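Local coordinates for piwi domain-containing protein (Vanderwaltozyma polyspora, PDB 5THE) that forms the C-terminal lobe of a budding yeast Argonaute, an RNA-binding protein whose lobes contribute to the selectivity of RNA target cleavage, at residues A[4-7]-A[8-11]; A[203-207]-A[208-212]; A[247-251]-A[252-256]. One frame throughout, in Å; residues are numbered along the deposited sequence.

Contact 1: A[4-7]-A[8-11]; sequences KVEN and RHDY
E6 and H9, three positions apart in the chain, form a histidine-carboxylate hydrogen bond. It lies in the irregular N-terminal segment that leads toward strand 16-22. H9 NE2 donates to E6 OE2 at 2.7 Å, with an N-H...O angle of 157°. The oxygen sits at the edge of the imidazole, near its plane. The glutamate receives the bond less regularly: the nitrogen approaches OE2 from the anti side and well out of the carboxylate plane. The two flat groups stand nearly upright to each other, their planes 79° apart. E6 sends CG away from its own backbone N, then bends at chi2 (71°), and this brings the carboxylate round to the histidine.

Both polar ends have further partners. E6 OE1 takes a weak hydrogen bond from D459 N, and H9 ND1 bonds to S463 O. A ring engaged by acceptors at both nitrogens is consistent with a protonated H9, a state the carboxylate would favour.

Close van der Waals contacts accompany the bond. E6 CG lies 3.4 Å from H9 NE2. N7 O approaches H9 CD2 to 3.2 Å, obliquely to the ring.

The R8 side chain leaves the backbone away from residues 4-7 and finds its partners outside them. Its NH2 group bonds to S431 O and forms a salt bridge with D436, while the backbones of E6 and R8 pair with L457 and A433. This irregular stretch is thus tied to neighbouring parts of the fold at the protein surface. R8 NH1 also donates to D10 O at 3.2 Å, in the planes of both the guanidinium and the carbonyl. Y11 packs against the same arginine. Y11 CE1 lies 3.4 Å above the guanidinium plane of R8, offset toward its rim.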
# COMPACT_ATOMS: atom_id res chain seq x y z
N LYS A 4 12.95 -6.75 -24.39
CA LYS A 4 13.95 -5.69 -24.33
C LYS A 4 13.37 -4.53 -23.54
O LYS A 4 12.15 -4.31 -23.54
CB LYS A 4 14.35 -5.24 -25.73
CG LYS A 4 14.80 -6.39 -26.61
CD LYS A 4 15.94 -7.16 -25.96
CE LYS A 4 16.31 -8.41 -26.75
NZ LYS A 4 17.40 -9.16 -26.08
N VAL A 5 14.24 -3.77 -22.87
CA VAL A 5 13.79 -2.59 -22.14
C VAL A 5 13.19 -1.60 -23.13
O VAL A 5 13.78 -1.30 -24.17
CB VAL A 5 14.93 -1.97 -21.33
CG1 VAL A 5 14.47 -0.69 -20.66
CG2 VAL A 5 15.44 -2.96 -20.31
N GLU A 6 11.99 -1.11 -22.81
CA GLU A 6 11.28 -0.15 -23.63
C GLU A 6 12.11 1.11 -23.86
O GLU A 6 12.77 1.61 -22.95
CB GLU A 6 9.96 0.22 -22.93
CG GLU A 6 8.87 0.81 -23.81
CD GLU A 6 8.26 -0.23 -24.75
OE1 GLU A 6 8.30 -1.45 -24.44
OE2 GLU A 6 7.76 0.18 -25.81
N ASN A 7 12.07 1.62 -25.09
CA ASN A 7 12.60 2.96 -25.34
C ASN A 7 11.47 3.97 -25.25
O ASN A 7 10.29 3.62 -25.31
CB ASN A 7 13.25 3.02 -26.72
CG ASN A 7 14.50 2.16 -26.81
OD1 ASN A 7 15.43 2.31 -26.01
ND2 ASN A 7 14.53 1.26 -27.76
N ARG A 8 11.85 5.25 -25.09
CA ARG A 8 10.87 6.32 -24.93
C ARG A 8 9.96 6.41 -26.15
O ARG A 8 10.43 6.39 -27.29
CB ARG A 8 11.59 7.64 -24.73
CG ARG A 8 10.69 8.85 -24.77
CD ARG A 8 11.45 10.17 -24.41
NE ARG A 8 12.06 10.12 -23.07
CZ ARG A 8 11.38 10.23 -21.94
NH1 ARG A 8 10.06 10.39 -21.98
NH2 ARG A 8 12.00 10.18 -20.76
N HIS A 9 8.65 6.52 -25.91
CA HIS A 9 7.71 6.70 -27.02
C HIS A 9 7.58 8.17 -27.41
O HIS A 9 7.65 8.53 -28.59
CB HIS A 9 6.31 6.17 -26.65
CG HIS A 9 6.29 4.76 -26.15
ND1 HIS A 9 5.16 4.19 -25.61
CD2 HIS A 9 7.24 3.80 -26.13
CE1 HIS A 9 5.42 2.94 -25.27
NE2 HIS A 9 6.67 2.68 -25.57
N ASP A 10 7.41 9.02 -26.42
CA ASP A 10 7.01 10.41 -26.60
C ASP A 10 7.31 11.12 -25.28
O ASP A 10 7.95 10.56 -24.39
CB ASP A 10 5.53 10.49 -26.99
CG ASP A 10 4.60 9.96 -25.88
OD1 ASP A 10 5.08 9.38 -24.89
OD2 ASP A 10 3.37 10.14 -26.02
N TYR A 11 6.84 12.36 -25.17
CA TYR A 11 6.89 13.14 -23.95
C TYR A 11 5.46 13.53 -23.58
O TYR A 11 4.58 13.57 -24.43
CB TYR A 11 7.76 14.40 -24.13
CG TYR A 11 9.22 14.09 -24.34
CD1 TYR A 11 10.07 13.91 -23.26
CD2 TYR A 11 9.75 13.96 -25.62
CE1 TYR A 11 11.40 13.62 -23.44
CE2 TYR A 11 11.08 13.68 -25.81
CZ TYR A 11 11.90 13.51 -24.72
OH TYR A 11 13.22 13.22 -24.92

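Contact 2: A[203-207]-A[208-212]; sequences LKYIT and DLKFG. With nucleotides of chain B.
K204 and D208 meet one turn apart on the buried side of helix 197-210. The carbon chain of K204 passes the carboxylate at a slant, with CD 3.6 Å from D208 OD2. The charged ends do not form a salt bridge. Water 1 lies between them, accepting from K204 NZ and sitting 2.7 Å from D208 OD1. K204 bends at chi2 (-59°) and then extends, carrying NZ to the RNA, where it donates to OP1 of U1 of chain B at 2.7 Å. N215 bonds to both K204 NZ and D208 OD1, and R501 forms a salt bridge with D208 OD2. Together they would fix the carboxylate and the lysine.

The backbone is closely wound too, but its turns widen. K210 N bonds to Y205 O, and F211 N bonds to I206 O at 3.0 Å, both in the five-residue spacing of a pi-type turn. The edge of the F211 ring meets the same acceptor, with CD1 3.3 Å from I206 O. The I206 and F211 side chains leave the helix in one direction, CG2 of I206 against the ring's CD1 and CE1.

Y205 CE1 meets L209 CD2 at 4.0 Å, a slack apolar touch backed by helix 490-515. The solvent side is looser. The exposed K210 folds back through three bends, and its NZ makes a weak hydrogen bond to Y205 OH at 2.9 Å.

The helix is the crossover of a beta-alpha-beta unit between strands 185-191 and 215-219. The lysine at the 5' phosphate is consistent with the 5'-end pocket of the MID domain of Argonaute proteins.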
# COMPACT_ATOMS: atom_id res chain seq x y z
N LEU A 203 3.08 -10.57 17.71
CA LEU A 203 1.62 -10.39 17.65
C LEU A 203 1.09 -10.62 16.24
O LEU A 203 0.06 -11.29 16.06
CB LEU A 203 1.24 -9.00 18.12
CG LEU A 203 1.17 -8.78 19.63
CD1 LEU A 203 0.85 -7.34 19.91
CD2 LEU A 203 0.14 -9.71 20.27
N LYS A 204 1.76 -10.06 15.24
CA LYS A 204 1.32 -10.26 13.87
C LYS A 204 1.59 -11.69 13.41
O LYS A 204 0.76 -12.29 12.71
CB LYS A 204 2.00 -9.25 12.95
CG LYS A 204 1.59 -7.80 13.27
CD LYS A 204 0.07 -7.61 13.13
CE LYS A 204 -0.29 -6.13 13.13
NZ LYS A 204 -1.78 -5.90 12.98
N TYR A 205 2.72 -12.25 13.81
CA TYR A 205 3.03 -13.64 13.48
C TYR A 205 1.94 -14.58 13.98
O TYR A 205 1.48 -15.46 13.25
CB TYR A 205 4.38 -14.01 14.08
CG TYR A 205 4.78 -15.45 13.89
CD1 TYR A 205 5.32 -15.87 12.68
CD2 TYR A 205 4.65 -16.37 14.92
CE1 TYR A 205 5.72 -17.18 12.50
CE2 TYR A 205 5.05 -17.68 14.75
CZ TYR A 205 5.58 -18.08 13.53
OH TYR A 205 5.98 -19.38 13.33
N ILE A 206 1.52 -14.39 15.22
CA ILE A 206 0.46 -15.23 15.78
C ILE A 206 -0.87 -14.91 15.13
O ILE A 206 -1.59 -15.81 14.68
CB ILE A 206 0.40 -15.04 17.30
CG1 ILE A 206 1.66 -15.62 17.96
CG2 ILE A 206 -0.85 -15.67 17.85
CD1 ILE A 206 1.86 -15.09 19.38
N THR A 207 -1.22 -13.63 15.07
CA THR A 207 -2.60 -13.27 14.76
C THR A 207 -2.86 -13.26 13.25
O THR A 207 -3.89 -13.77 12.81
CB THR A 207 -2.93 -11.93 15.39
OG1 THR A 207 -2.46 -11.94 16.75
CG2 THR A 207 -4.44 -11.71 15.39
N ASP A 208 -1.94 -12.69 12.46
CA ASP A 208 -2.09 -12.78 11.00
C ASP A 208 -1.77 -14.18 10.52
O ASP A 208 -2.59 -14.85 9.89
CB ASP A 208 -1.16 -11.80 10.27
CG ASP A 208 -1.45 -10.33 10.55
OD1 ASP A 208 -2.53 -9.97 11.08
OD2 ASP A 208 -0.55 -9.53 10.20
N LEU A 209 -0.55 -14.64 10.80
CA LEU A 209 -0.03 -15.80 10.08
C LEU A 209 -0.59 -17.11 10.63
O LEU A 209 -1.05 -17.96 9.87
CB LEU A 209 1.50 -15.76 10.11
CG LEU A 209 2.24 -16.88 9.38
CD1 LEU A 209 3.55 -16.35 8.88
CD2 LEU A 209 2.46 -18.07 10.31
N LYS A 210 -0.57 -17.28 11.96
CA LYS A 210 -1.09 -18.53 12.52
C LYS A 210 -2.61 -18.60 12.45
O LYS A 210 -3.17 -19.58 11.95
CB LYS A 210 -0.60 -18.69 13.97
CG LYS A 210 0.88 -19.06 14.08
CD LYS A 210 1.27 -20.05 12.99
CE LYS A 210 2.19 -21.16 13.48
NZ LYS A 210 3.49 -20.62 13.97
N PHE A 211 -3.31 -17.56 12.93
CA PHE A 211 -4.77 -17.65 13.05
C PHE A 211 -5.54 -16.94 11.95
O PHE A 211 -6.72 -17.26 11.74
CB PHE A 211 -5.23 -17.08 14.40
CG PHE A 211 -4.94 -17.97 15.55
CD1 PHE A 211 -3.67 -18.00 16.11
CD2 PHE A 211 -5.92 -18.81 16.06
CE1 PHE A 211 -3.39 -18.83 17.17
CE2 PHE A 211 -5.65 -19.65 17.12
CZ PHE A 211 -4.38 -19.66 17.68
N GLY A 212 -4.93 -16.01 11.24
CA GLY A 212 -5.69 -15.28 10.24
C GLY A 212 -6.85 -14.52 10.85
O GLY A 212 -7.94 -14.47 10.26
OP3 U B 1 -0.20 -2.63 11.76
P U B 1 -1.15 -2.12 12.77
OP1 U B 1 -1.89 -3.25 13.36
OP2 U B 1 -1.93 -1.01 12.19
O5' U B 1 -0.29 -1.53 13.96
C5' U B 1 0.26 -0.22 13.90
C4' U B 1 0.59 0.23 15.29
O4' U B 1 1.62 -0.64 15.85
C3' U B 1 1.10 1.66 15.42
O3' U B 1 0.51 2.26 16.58
C2' U B 1 2.61 1.48 15.62
O2' U B 1 3.23 2.52 16.34
C1' U B 1 2.68 0.15 16.37
N1 U B 1 3.95 -0.57 16.16
C2 U B 1 4.70 -0.90 17.26
O2 U B 1 4.32 -0.63 18.38
N3 U B 1 5.88 -1.55 17.01
C4 U B 1 6.38 -1.91 15.77
O4 U B 1 7.45 -2.51 15.70
C5 U B 1 5.55 -1.53 14.67
C6 U B 1 4.40 -0.88 14.90
O HOH W 1 -2.81 -7.34 10.61

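Contact 3: A[247-251]-A[252-256]; sequences HSLSI and ENNKL
S250 and N253 face each other at the start of helix 251-254, where S250 is the N-cap. The hydroxyl is held between the serine's own backbone N and carbonyl carbon (chi1 71°), and this turns it toward the first helical turn. S250 OG accepts from N253 N at 3.1 Å, nearly straight at 165°. The same OG donates to N253 OD1 at 2.7 Å, reaching the amide from above its carbonyl plane. N253 OD1 also accepts from V36 N, so the cap is linked to the segment beside strand 37-38.

The amide of N254 turns instead to L249 and the backbone of the cap. Its OD1 lies 3.6 Å from L249 CB. N254 N bonds to S250 O at 2.9 Å, the first regular bond of the helix.

On the exposed side, I251 points away from the following residues. E252 and K255 bring their ends together in a salt bridge, E252 OE2 to K255 NZ at 2.7 Å.

A water joins the strand to the helix. Water 2 accepts from L249 N at 2.9 Å and donates to N254 OD1 at 2.7 Å.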
# COMPACT_ATOMS: atom_id res chain seq x y z
N HIS A 247 -11.97 5.87 0.58
CA HIS A 247 -12.16 6.72 -0.58
C HIS A 247 -11.68 5.99 -1.81
O HIS A 247 -10.98 4.98 -1.73
CB HIS A 247 -11.40 8.05 -0.42
CG HIS A 247 -9.91 7.88 -0.33
ND1 HIS A 247 -9.27 7.51 0.83
CD2 HIS A 247 -8.95 8.01 -1.27
CE1 HIS A 247 -7.97 7.45 0.61
NE2 HIS A 247 -7.74 7.74 -0.66
N SER A 248 -12.07 6.52 -2.96
CA SER A 248 -11.60 6.02 -4.24
C SER A 248 -11.47 7.22 -5.15
O SER A 248 -11.61 8.37 -4.72
CB SER A 248 -12.55 4.96 -4.81
OG SER A 248 -13.71 5.56 -5.40
N LEU A 249 -11.21 6.95 -6.42
CA LEU A 249 -11.34 7.98 -7.45
C LEU A 249 -12.75 7.93 -8.03
O LEU A 249 -13.47 6.94 -7.90
CB LEU A 249 -10.31 7.77 -8.55
CG LEU A 249 -8.86 7.69 -8.07
CD1 LEU A 249 -7.93 7.66 -9.27
CD2 LEU A 249 -8.56 8.87 -7.15
N SER A 250 -13.14 9.01 -8.68
CA SER A 250 -14.44 9.04 -9.33
C SER A 250 -14.51 8.00 -10.44
O SER A 250 -13.50 7.52 -10.94
CB SER A 250 -14.73 10.42 -9.92
OG SER A 250 -13.91 10.64 -11.06
N ILE A 251 -15.75 7.67 -10.81
CA ILE A 251 -16.00 6.78 -11.95
C ILE A 251 -15.32 7.30 -13.21
O ILE A 251 -14.70 6.53 -13.96
CB ILE A 251 -17.52 6.61 -12.15
CG1 ILE A 251 -18.08 5.66 -11.09
CG2 ILE A 251 -17.84 6.17 -13.60
CD1 ILE A 251 -19.57 5.40 -11.20
N GLU A 252 -15.45 8.60 -13.47
CA GLU A 252 -14.81 9.18 -14.65
C GLU A 252 -13.30 8.91 -14.64
O GLU A 252 -12.74 8.48 -15.65
CB GLU A 252 -15.09 10.69 -14.69
CG GLU A 252 -14.75 11.39 -15.99
CD GLU A 252 -15.33 10.70 -17.23
OE1 GLU A 252 -14.67 10.74 -18.28
OE2 GLU A 252 -16.44 10.13 -17.15
N ASN A 253 -12.65 9.13 -13.49
CA ASN A 253 -11.21 8.88 -13.39
C ASN A 253 -10.88 7.40 -13.54
O ASN A 253 -9.86 7.05 -14.15
CB ASN A 253 -10.69 9.41 -12.06
CG ASN A 253 -10.67 10.93 -11.98
OD1 ASN A 253 -11.36 11.52 -11.16
ND2 ASN A 253 -9.86 11.56 -12.83
N ASN A 254 -11.71 6.51 -13.00
CA ASN A 254 -11.39 5.09 -13.09
C ASN A 254 -11.44 4.56 -14.51
O ASN A 254 -10.83 3.51 -14.79
CB ASN A 254 -12.33 4.28 -12.19
CG ASN A 254 -12.04 4.47 -10.72
OD1 ASN A 254 -10.89 4.69 -10.32
ND2 ASN A 254 -13.08 4.37 -9.90
N LYS A 255 -12.13 5.25 -15.42
CA LYS A 255 -12.17 4.82 -16.82
C LYS A 255 -10.76 4.70 -17.40
O LYS A 255 -10.50 3.84 -18.25
CB LYS A 255 -12.99 5.81 -17.66
CG LYS A 255 -14.47 5.76 -17.35
CD LYS A 255 -15.24 6.81 -18.10
CE LYS A 255 -16.73 6.67 -17.87
NZ LYS A 255 -17.46 7.89 -18.31
N LEU A 256 -9.85 5.55 -16.93
CA LEU A 256 -8.46 5.47 -17.36
C LEU A 256 -7.89 4.08 -17.17
O LEU A 256 -7.02 3.65 -17.93
CB LEU A 256 -7.64 6.49 -16.58
CG LEU A 256 -6.39 7.01 -17.29
CD1 LEU A 256 -6.77 7.84 -18.51
CD2 LEU A 256 -5.57 7.81 -16.30
O HOH W 2 -10.63 4.38 -7.69

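How the contacts relate
The contacts come in series along the chain and none touches another. Contact 1 lies near the N-terminus, before strand 16-22. Contact 2 follows in a beta-alpha-beta unit of a parallel sheet. Contact 3 joins helix 251-254 to strand 248-249, at the border of the small antiparallel sheet with strands 37-38 and 43-44. The centres of contacts 1 and 2 are about 44 Å apart, on opposite sides of the chain's centre. Contact 3 lies about 27 Å from contact 1 and about 34 Å from contact 2, centre to centre. Contact 2 alone touches the RNA. The site at the 5' phosphate is thus separate from the two contacts that only join parts of the protein.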